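Local coordinates for protein alpha-1,2-mannosidase (Bacteroides thetaiotaomicron, PDB 2WW2) that hydrolyses alpha-mannosides with inversion of configuration, as a calcium-dependent glycoside hydrolase of family GH92 from a human gut bacterium, at residues C290-R293 against T294-P298; Q413-A417 against E418-V422; A459-A462 against E463-K467; E516-S519 against W520-T523; E531-S534 against E535-G539. All blocks are in the same frame, centred on the assembly; numbering follows the deposited sequence.

Contact 1. Residues C290-R293 against T294-P298; sequences CLYR and TLLFP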
# COMPACT_ATOMS: atom_id res chain seq x y z
N CYS A 290 -13.54 8.95 27.18
CA CYS A 290 -12.94 10.09 26.47
C CYS A 290 -13.08 11.36 27.28
O CYS A 290 -12.15 12.19 27.30
CB CYS A 290 -13.57 10.27 25.07
SG CYS A 290 -13.13 8.96 23.91
N LEU A 291 -14.23 11.55 27.93
CA LEU A 291 -14.42 12.77 28.71
C LEU A 291 -13.46 12.78 29.91
O LEU A 291 -12.83 13.79 30.21
CB LEU A 291 -15.90 12.93 29.16
CG LEU A 291 -16.29 14.21 29.94
CD1 LEU A 291 -15.88 15.50 29.16
CD2 LEU A 291 -17.77 14.22 30.29
N TYR A 292 -13.36 11.64 30.60
CA TYR A 292 -12.39 11.54 31.71
C TYR A 292 -10.99 11.94 31.26
O TYR A 292 -10.31 12.74 31.92
CB TYR A 292 -12.40 10.10 32.26
CG TYR A 292 -11.07 9.56 32.74
CD1 TYR A 292 -10.61 9.83 34.03
CD2 TYR A 292 -10.30 8.73 31.92
CE1 TYR A 292 -9.39 9.31 34.49
CE2 TYR A 292 -9.08 8.20 32.38
CZ TYR A 292 -8.64 8.49 33.67
OH TYR A 292 -7.45 7.98 34.11
N ARG A 293 -10.57 11.41 30.11
CA ARG A 293 -9.24 11.67 29.59
C ARG A 293 -9.10 13.17 29.33
O ARG A 293 -8.05 13.76 29.55
CB ARG A 293 -8.99 10.85 28.30
CG ARG A 293 -7.53 10.80 27.84
CD ARG A 293 -7.33 9.92 26.58
NE ARG A 293 -5.94 9.95 26.13
CZ ARG A 293 -5.16 8.88 25.98
NH1 ARG A 293 -3.91 9.01 25.56
NH2 ARG A 293 -5.64 7.66 26.25
N THR A 294 -10.19 13.79 28.90
CA THR A 294 -10.15 15.20 28.56
C THR A 294 -10.05 16.12 29.79
O THR A 294 -9.54 17.24 29.69
CB THR A 294 -11.39 15.58 27.73
OG1 THR A 294 -11.44 14.78 26.54
CG2 THR A 294 -11.37 17.04 27.38
N LEU A 295 -10.53 15.67 30.94
CA LEU A 295 -10.50 16.50 32.15
C LEU A 295 -9.22 16.37 33.01
O LEU A 295 -9.17 16.89 34.12
CB LEU A 295 -11.71 16.18 33.04
CG LEU A 295 -13.10 16.29 32.40
CD1 LEU A 295 -14.16 16.22 33.49
CD2 LEU A 295 -13.24 17.60 31.58
N LEU A 296 -8.24 15.64 32.52
CA LEU A 296 -6.98 15.46 33.25
C LEU A 296 -5.99 16.61 33.09
O LEU A 296 -5.39 17.06 34.08
CB LEU A 296 -6.31 14.14 32.85
CG LEU A 296 -7.06 12.86 33.24
CD1 LEU A 296 -6.36 11.63 32.62
CD2 LEU A 296 -7.21 12.71 34.77
N PHE A 297 -5.81 17.09 31.86
CA PHE A 297 -4.76 18.10 31.55
C PHE A 297 -5.41 19.35 30.95
O PHE A 297 -6.49 19.26 30.38
CB PHE A 297 -3.76 17.56 30.51
CG PHE A 297 -3.05 16.30 30.92
CD1 PHE A 297 -1.80 16.37 31.54
CD2 PHE A 297 -3.59 15.06 30.65
CE1 PHE A 297 -1.11 15.22 31.90
CE2 PHE A 297 -2.92 13.88 31.01
CZ PHE A 297 -1.68 13.96 31.64
N PRO A 298 -4.76 20.52 31.08
CA PRO A 298 -3.54 20.70 31.86
C PRO A 298 -3.83 20.57 33.34
O PRO A 298 -4.97 20.81 33.79
CB PRO A 298 -3.11 22.13 31.51
CG PRO A 298 -4.44 22.85 31.28
CD PRO A 298 -5.26 21.79 30.52
O HOH W 1 -6.82 16.41 29.10
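Tyr292 and Leu296, four residues apart where helix 281-294 runs out, meet with the leucine slanting over the phenol ring. Leu296 CD1 lies above one face, 4.0 Å from Tyr292 CZ, and its CD2 rests near Tyr292 CE1. A second apolar pair follows the same spacing: Leu291 CD1 touches Leu295 CD2 at 4.2 Å, the two branched chains again passing at a slant. Trp267 of helix 256-271 touches Tyr292, Leu295 and Leu296, binding both pairs into the interior of the catalytic domain, while Tyr292 OH reaches away to Ala31 O.

The polar work falls largely to Thr294. With OG1 turned beside its own backbone N (chi1 -59°), the residue brings two donors to Cys290 O, N at 3.0 Å and OG1 at 2.8 Å, from opposite faces of that carbonyl. Leu295 N then turns toward a nearer carbonyl in sequence, bonding to Tyr292 O at 3.1 Å from above its plane, with a weak bond to Leu291 O besides. Beyond it, a water that accepts from Phe297 N at 3.0 Å is also bonded to Arg293 O.

The helix end is thus sealed by two chemistries at once: apolar pairs pack the side chains, while the threonine hydroxyl doubles the hold on Cys290 O and a water takes up Phe297 N where the regular helical bonding stops.

Contact 2. Residues Q413-A417 against E418-V422; sequences QARHA and EIASV
His416 turns its ring back toward the chain that follows, and ND1 accepts from two successive amides. Glu418 N comes in near the ring plane at 2.9 Å from His416 ND1, whereas Ile419 N, at 3.1 Å from the same atom, stands well out of that plane. ND1 is therefore probably the unprotonated nitrogen. With CG anti to the backbone N (chi1 -168°), ND1 is brought to these two amides, and Ile419 CG1 makes a CH-pi contact over one face, 3.9 Å from the ring centroid.

Glu418 bends at chi2 (-55°), which folds its carboxylate beside the Ala417 carbonyl, while its CB lies 3.8 Å from His416 CE1. These residues shape a surface loop between helices 401-413 and 427-433. A type I beta turn runs from Ile419 to Val422, and an almost straight bond, 177° at the hydrogen, from His416 N to Val422 O at 2.8 Å ties it back to the incoming chain.

Arg415 curls back over the loop, its chain bent at chi2 and chi3. Its NE and NH2 together hold His416 O, both lying in the carbonyl plane, with NE at 2.8 Å. One face of the guanidinium rests on Ala420, whose CB is 3.7 Å from Arg415 NH1, and that NH1 forms a salt bridge to Asp425. A leucine in place of Arg415 is likely to leave His416 O without these two donors and Asp425 without its charged mate. Val422 CB meanwhile packs against His416 CB.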
# COMPACT_ATOMS: atom_id res chain seq x y z
N GLN A 413 6.66 38.00 17.23
CA GLN A 413 7.72 38.92 16.80
C GLN A 413 9.05 38.65 17.51
O GLN A 413 9.96 39.48 17.48
CB GLN A 413 7.29 40.36 17.06
CG GLN A 413 6.09 40.76 16.22
CD GLN A 413 6.41 40.85 14.74
OE1 GLN A 413 5.86 40.11 13.92
NE2 GLN A 413 7.31 41.75 14.40
N ALA A 414 9.14 37.48 18.13
CA ALA A 414 10.35 37.05 18.81
C ALA A 414 10.35 35.53 18.93
O ALA A 414 9.32 34.88 18.75
CB ALA A 414 10.46 37.67 20.19
N ARG A 415 11.51 34.97 19.25
CA ARG A 415 11.64 33.54 19.49
C ARG A 415 12.66 33.33 20.59
O ARG A 415 13.65 34.07 20.69
CB ARG A 415 12.10 32.82 18.22
CG ARG A 415 11.74 31.34 18.20
CD ARG A 415 12.76 30.52 17.44
NE ARG A 415 13.98 30.29 18.22
CZ ARG A 415 14.99 29.54 17.81
NH1 ARG A 415 14.95 28.93 16.62
NH2 ARG A 415 16.06 29.38 18.59
N HIS A 416 12.43 32.33 21.42
CA HIS A 416 13.39 31.98 22.46
C HIS A 416 14.75 31.68 21.82
O HIS A 416 14.83 31.09 20.73
CB HIS A 416 12.87 30.75 23.22
CG HIS A 416 13.60 30.46 24.48
ND1 HIS A 416 14.83 29.84 24.50
CD2 HIS A 416 13.26 30.64 25.78
CE1 HIS A 416 15.23 29.68 25.75
NE2 HIS A 416 14.28 30.15 26.55
N ALA A 417 15.82 32.09 22.50
CA ALA A 417 17.17 31.91 21.98
C ALA A 417 17.54 30.45 21.76
O ALA A 417 18.28 30.14 20.83
CB ALA A 417 18.21 32.61 22.90
N GLU A 418 17.05 29.55 22.62
CA GLU A 418 17.43 28.15 22.57
C GLU A 418 16.31 27.22 22.12
O GLU A 418 16.56 26.19 21.49
CB GLU A 418 17.93 27.66 23.96
CG GLU A 418 19.09 28.50 24.53
CD GLU A 418 20.26 28.59 23.57
OE1 GLU A 418 20.43 27.63 22.78
OE2 GLU A 418 21.01 29.60 23.59
N ILE A 419 15.07 27.57 22.43
CA ILE A 419 13.97 26.65 22.22
C ILE A 419 13.07 27.09 21.07
O ILE A 419 12.37 28.10 21.18
CB ILE A 419 13.14 26.56 23.49
CG1 ILE A 419 14.07 26.35 24.69
CG2 ILE A 419 12.07 25.46 23.35
CD1 ILE A 419 13.33 26.32 26.05
N ALA A 420 13.08 26.34 19.98
CA ALA A 420 12.48 26.84 18.75
C ALA A 420 10.97 26.98 18.82
O ALA A 420 10.40 27.87 18.17
CB ALA A 420 12.90 26.00 17.53
N SER A 421 10.32 26.15 19.65
CA SER A 421 8.87 26.16 19.77
C SER A 421 8.33 27.29 20.67
O SER A 421 7.11 27.41 20.85
CB SER A 421 8.36 24.81 20.30
OG SER A 421 8.91 24.52 21.59
N VAL A 422 9.23 28.08 21.27
CA VAL A 422 8.80 29.15 22.18
C VAL A 422 8.92 30.49 21.47
O VAL A 422 10.03 30.94 21.14
CB VAL A 422 9.63 29.19 23.50
CG1 VAL A 422 9.15 30.33 24.41
CG2 VAL A 422 9.55 27.83 24.24

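Contact 3. Residues A459-A462 against E463-K467; sequences ARFA and ESLGK
Glu463 N and Ser464 N bond back four residues to Ala459 O and Arg460 O in regular alpha-helical fashion, until Gly466, with phi at 87°, turns the chain out of helix 444-465 in a Schellman motif. Its two signature bonds run from Lys467 N to Ala462 O at 3.0 Å and from Gly466 N to Glu463 O at the same distance. Ala462 O takes a second bond from Leu465 N, which approaches from the opposite face of the carbonyl to Lys467 N. At these backbone angles a beta carbon on Gly466 would collide with the carbonyl oxygen of Leu465.

Among the side chains, Phe461 and Leu465 form the apolar pair, Leu465 CD1 reaching to 3.8 Å from Phe461 CE2. Ser464 holds OG between its backbone N and carbonyl carbon (chi1 83°), where it donates to Phe461 O at 2.9 Å. Leu465 N adds a weak bond to that same carbonyl. The charged ends of Arg460 and Glu463 stay apart, and a water joins them, 3.0 Å from Arg460 NH1 and 3.2 Å from Glu463 OE1. The carboxylate also bonds to Tyr475 and Gln468, and the guanidinium to Gly648 O.

Lys467 then stands at the N-cap of helix 468-475, against which Ala462 packs through Ile470, and Lys467 NZ forms a salt bridge to Glu402 of helix 401-413. Phe461 lies between two further helices, edge-to-face with Trp392 of helix 383-393 and against Leu405 and Met408 of helix 401-413, the helix that also carries Glu402.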
# COMPACT_ATOMS: atom_id res chain seq x y z
N ALA A 459 -5.72 39.21 14.97
CA ALA A 459 -6.51 40.25 14.29
C ALA A 459 -7.91 40.34 14.92
O ALA A 459 -8.43 41.43 15.18
CB ALA A 459 -6.61 39.96 12.81
N ARG A 460 -8.52 39.18 15.13
CA ARG A 460 -9.85 39.14 15.72
C ARG A 460 -9.84 39.81 17.09
O ARG A 460 -10.75 40.57 17.42
CB ARG A 460 -10.30 37.69 15.87
CG ARG A 460 -10.67 37.02 14.53
CD ARG A 460 -12.15 37.25 14.27
NE ARG A 460 -12.87 36.54 15.31
CZ ARG A 460 -14.11 36.78 15.71
NH1 ARG A 460 -14.86 37.75 15.16
NH2 ARG A 460 -14.61 36.02 16.68
N PHE A 461 -8.83 39.47 17.89
CA PHE A 461 -8.68 40.00 19.25
C PHE A 461 -8.52 41.50 19.22
O PHE A 461 -9.27 42.21 19.91
CB PHE A 461 -7.50 39.33 19.98
CG PHE A 461 -7.43 39.65 21.45
CD1 PHE A 461 -8.33 39.08 22.35
CD2 PHE A 461 -6.45 40.51 21.94
CE1 PHE A 461 -8.26 39.37 23.71
CE2 PHE A 461 -6.37 40.80 23.29
CZ PHE A 461 -7.28 40.25 24.18
N ALA A 462 -7.59 41.99 18.40
CA ALA A 462 -7.35 43.43 18.32
C ALA A 462 -8.63 44.14 17.87
O ALA A 462 -8.98 45.19 18.40
CB ALA A 462 -6.22 43.75 17.37
N GLU A 463 -9.31 43.57 16.88
CA GLU A 463 -10.52 44.21 16.35
C GLU A 463 -11.57 44.38 17.45
O GLU A 463 -12.22 45.42 17.55
CB GLU A 463 -11.10 43.41 15.17
CG GLU A 463 -12.20 44.16 14.44
CD GLU A 463 -12.57 43.54 13.11
OE1 GLU A 463 -12.84 42.33 13.09
OE2 GLU A 463 -12.57 44.29 12.10
N SER A 464 -11.73 43.35 18.28
CA SER A 464 -12.71 43.38 19.37
C SER A 464 -12.37 44.41 20.46
O SER A 464 -13.24 44.80 21.23
CB SER A 464 -12.92 41.98 19.98
OG SER A 464 -11.93 41.69 20.94
N LEU A 465 -11.11 44.87 20.50
CA LEU A 465 -10.72 45.92 21.45
C LEU A 465 -10.88 47.32 20.85
O LEU A 465 -10.70 48.33 21.55
CB LEU A 465 -9.26 45.74 21.90
CG LEU A 465 -8.83 44.39 22.47
CD1 LEU A 465 -7.38 44.46 22.97
CD2 LEU A 465 -9.77 43.93 23.58
N GLY A 466 -11.20 47.38 19.56
CA GLY A 466 -11.30 48.65 18.86
C GLY A 466 -9.95 49.08 18.30
O GLY A 466 -9.80 50.23 17.83
N LYS A 467 -8.96 48.20 18.35
CA LYS A 467 -7.65 48.53 17.79
C LYS A 467 -7.55 48.13 16.31
O LYS A 467 -6.84 47.19 15.94
CB LYS A 467 -6.52 47.91 18.61
CG LYS A 467 -6.51 48.37 20.07
CD LYS A 467 -5.58 47.48 20.90
CE LYS A 467 -5.56 47.89 22.38
NZ LYS A 467 -5.08 49.30 22.55
O HOH W 2 -14.08 39.37 12.70

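Contact 4. Residues E516-S519 against W520-T523; sequences EGSS and WHWT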
# COMPACT_ATOMS: atom_id res chain seq x y z
N GLU A 516 4.71 15.86 11.15
CA GLU A 516 3.82 14.75 11.50
C GLU A 516 2.80 14.42 10.41
O GLU A 516 1.68 14.02 10.71
CB GLU A 516 3.07 15.09 12.78
CG GLU A 516 4.01 15.30 13.96
CD GLU A 516 4.23 14.02 14.70
OE1 GLU A 516 3.31 13.62 15.45
OE2 GLU A 516 5.32 13.42 14.52
N GLY A 517 3.17 14.60 9.16
CA GLY A 517 2.18 14.52 8.10
C GLY A 517 2.81 14.91 6.79
O GLY A 517 4.03 15.15 6.73
N SER A 518 1.99 14.94 5.75
CA SER A 518 2.43 15.26 4.41
C SER A 518 1.49 16.33 3.89
O SER A 518 0.59 16.77 4.61
CB SER A 518 2.33 14.02 3.52
OG SER A 518 0.96 13.67 3.36
N SER A 519 1.71 16.76 2.65
CA SER A 519 0.83 17.76 2.05
C SER A 519 -0.62 17.28 2.03
O SER A 519 -1.56 18.07 2.11
CB SER A 519 1.27 18.09 0.62
OG SER A 519 0.43 19.11 0.12
N TRP A 520 -0.80 15.97 1.92
CA TRP A 520 -2.13 15.36 1.88
C TRP A 520 -2.94 15.79 3.10
O TRP A 520 -4.15 16.00 3.00
CB TRP A 520 -1.99 13.83 1.85
CG TRP A 520 -3.28 13.05 1.67
CD1 TRP A 520 -3.99 12.38 2.65
CD2 TRP A 520 -3.98 12.82 0.44
NE1 TRP A 520 -5.10 11.77 2.09
CE2 TRP A 520 -5.11 12.03 0.74
CE3 TRP A 520 -3.76 13.22 -0.88
CZ2 TRP A 520 -6.03 11.62 -0.24
CZ3 TRP A 520 -4.67 12.82 -1.86
CH2 TRP A 520 -5.79 12.03 -1.53
N HIS A 521 -2.27 15.91 4.24
CA HIS A 521 -2.94 16.34 5.48
C HIS A 521 -2.93 17.85 5.64
O HIS A 521 -3.96 18.44 5.94
CB HIS A 521 -2.28 15.71 6.72
CG HIS A 521 -1.90 14.28 6.55
ND1 HIS A 521 -2.82 13.26 6.60
CD2 HIS A 521 -0.70 13.70 6.30
CE1 HIS A 521 -2.20 12.11 6.40
NE2 HIS A 521 -0.91 12.35 6.22
N TRP A 522 -1.77 18.46 5.47
CA TRP A 522 -1.56 19.88 5.79
C TRP A 522 -2.30 20.85 4.87
O TRP A 522 -2.56 22.00 5.23
CB TRP A 522 -0.05 20.19 5.89
CG TRP A 522 0.49 19.75 7.22
CD1 TRP A 522 1.10 18.56 7.51
CD2 TRP A 522 0.39 20.47 8.45
NE1 TRP A 522 1.41 18.51 8.86
CE2 TRP A 522 0.98 19.67 9.46
CE3 TRP A 522 -0.15 21.73 8.81
CZ2 TRP A 522 1.05 20.08 10.80
CZ3 TRP A 522 -0.07 22.14 10.12
CH2 TRP A 522 0.53 21.32 11.11
N THR A 523 -2.67 20.37 3.68
CA THR A 523 -3.43 21.20 2.75
C THR A 523 -4.78 21.63 3.35
O THR A 523 -5.32 22.67 2.98
CB THR A 523 -3.60 20.50 1.39
OG1 THR A 523 -2.31 20.42 0.76
CG2 THR A 523 -4.57 21.27 0.45
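Ser518 O and Ser519 O collect the main-chain hydrogen bonds that start helix 519-522. Trp522 N approaches Ser518 O in the carbonyl plane at 3.0 Å, nearly straight at 172°, and His521 N reaches the same oxygen from above that plane. Ser519 O is likewise held twice. Thr523 OG1 donates to Ser519 O at 2.8 Å, lying beside its own backbone N (chi1 -68°), and that backbone N bonds to the oxygen from the opposite face.

Further polar links lead outward. Ser519 OG bonds to Met492 O and Thr523 OG1 to Met492 N, fastening the helix to strand 491-492, while Ser518 OG bonds to Ala507 O.

Packing contacts are made mainly by the rings. The edge of the His521 ring lies beside Ser518 N, and Gly517 CA is 3.5 Å from His521 CD2. The Trp522 indole comes edge-on, its CD1 3.4 Å from Ser518 O, and its NE1 bonds to Thr515 O. A beta carbon on Gly517 would come tight against both rings. Exchanging His521 for an alanine removes the ring that lies against Gly517 and Ser518 and would probably open a gap on that side of the chain. Ser518 OG itself touches Trp520 CB at 3.3 Å.

With Ser518 at the N-cap, this is the first turn of a short, buried helix in the catalytic domain, an (alpha/alpha)6 barrel as in other six-hairpin glycosidases.

Contact 5. Residues E531-S534 against E535-G539; sequences EGLS and ELMGG
A Schellman motif ends helix 530-537, and its longer bond, from Gly539 N to Ser534 O at 2.7 Å, spans the whole closing turn. The companion bond joins Gly538 N to Glu535 O, and both glycines have positive phi, angles at which a beta carbon would press on the preceding carbonyl oxygen. Gly539 is also the N-cap of helix 540-551, so that one helix passes almost directly into the next.

On the apolar side of the helix, Leu533 meets two partners. Its CG stands anti to the backbone N (chi1 -177°), beside the carbonyl carbon, and from there its CD1 meets Leu536 CD1 at 4.2 Å, the two side chains crossing at about a right angle. Met537, extended beyond CG, lays its methyl between the branches of the same leucine, with Met537 CE 4.0 Å from Leu533 CG. Met543 of helix 540-551 also touches Leu533.

On the polar side the carboxylates of Glu531 and Glu535 come close, Glu531 OE2 lying 4.6 Å from Glu535 OE1. A water sits between them and donates to both, at 2.6 Å from Glu531 OE2 and 2.5 Å from Glu535 OE1. The outer oxygens look elsewhere: Glu531 OE1 bonds to His540, and Glu535 OE2 forms a salt bridge to Arg482.

Two like charges so close would be expected to repel; the shared water and the separate basic partners probably offset that cost.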
# COMPACT_ATOMS: atom_id res chain seq x y z
N GLU A 531 -13.74 28.74 2.99
CA GLU A 531 -14.17 29.27 1.70
C GLU A 531 -12.95 29.68 0.87
O GLU A 531 -12.89 29.43 -0.33
CB GLU A 531 -15.14 30.46 1.88
CG GLU A 531 -15.65 31.07 0.58
CD GLU A 531 -16.50 30.11 -0.26
OE1 GLU A 531 -17.12 29.17 0.29
OE2 GLU A 531 -16.56 30.32 -1.49
N GLY A 532 -11.96 30.30 1.51
CA GLY A 532 -10.74 30.67 0.79
C GLY A 532 -9.97 29.44 0.32
O GLY A 532 -9.35 29.45 -0.74
N LEU A 533 -9.98 28.38 1.12
CA LEU A 533 -9.34 27.14 0.67
C LEU A 533 -10.08 26.57 -0.55
O LEU A 533 -9.44 26.14 -1.52
CB LEU A 533 -9.25 26.10 1.81
CG LEU A 533 -8.52 24.80 1.45
CD1 LEU A 533 -7.08 25.11 1.00
CD2 LEU A 533 -8.52 23.83 2.62
N SER A 534 -11.41 26.57 -0.52
CA SER A 534 -12.14 26.05 -1.66
C SER A 534 -11.84 26.88 -2.90
O SER A 534 -11.79 26.34 -4.00
CB SER A 534 -13.65 25.96 -1.40
OG SER A 534 -14.27 27.20 -1.63
N GLU A 535 -11.63 28.18 -2.72
CA GLU A 535 -11.25 29.03 -3.85
C GLU A 535 -9.94 28.57 -4.47
O GLU A 535 -9.80 28.50 -5.69
CB GLU A 535 -11.09 30.50 -3.43
CG GLU A 535 -12.39 31.21 -3.17
CD GLU A 535 -12.17 32.62 -2.61
OE1 GLU A 535 -13.19 33.30 -2.36
OE2 GLU A 535 -10.99 33.03 -2.43
N LEU A 536 -8.96 28.28 -3.62
CA LEU A 536 -7.70 27.74 -4.11
C LEU A 536 -7.95 26.45 -4.89
O LEU A 536 -7.34 26.23 -5.93
CB LEU A 536 -6.74 27.46 -2.93
CG LEU A 536 -6.21 28.70 -2.20
CD1 LEU A 536 -5.31 28.29 -1.05
CD2 LEU A 536 -5.48 29.64 -3.15
N MET A 537 -8.82 25.60 -4.38
CA MET A 537 -9.05 24.29 -4.97
C MET A 537 -9.92 24.34 -6.24
O MET A 537 -10.11 23.33 -6.91
CB MET A 537 -9.70 23.35 -3.95
CG MET A 537 -8.78 22.96 -2.80
SD MET A 537 -9.58 21.81 -1.71
CE MET A 537 -8.24 21.41 -0.58
N GLY A 538 -10.46 25.52 -6.54
CA GLY A 538 -11.27 25.69 -7.73
C GLY A 538 -12.77 25.71 -7.48
O GLY A 538 -13.55 25.76 -8.41
N GLY A 539 -13.18 25.67 -6.21
CA GLY A 539 -14.60 25.88 -5.87
C GLY A 539 -15.14 24.82 -4.94
O GLY A 539 -14.42 23.88 -4.57
O HOH W 3 -15.53 32.47 -2.48

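Followed from the N terminus, the five contacts come strictly in series, none nesting in or crossing another, each shaping one local turn of the catalytic domain. Contact 1 ends helix 281-294 near the chain's centre and leads into strand 299-304. Contact 2 closes the surface loop between helices 401-413 and 427-433. Contact 3 ends helix 444-465, against whose earlier part Trp522 of contact 4 packs, and borders helix 401-413, which leads into contact 2. Contact 4 opens helix 519-522, and contact 5 passes helix 530-537 on to helix 540-551. Only these last two touch: Thr523 CG2 lies 3.8 Å from Met537 CE, joining their successive helices.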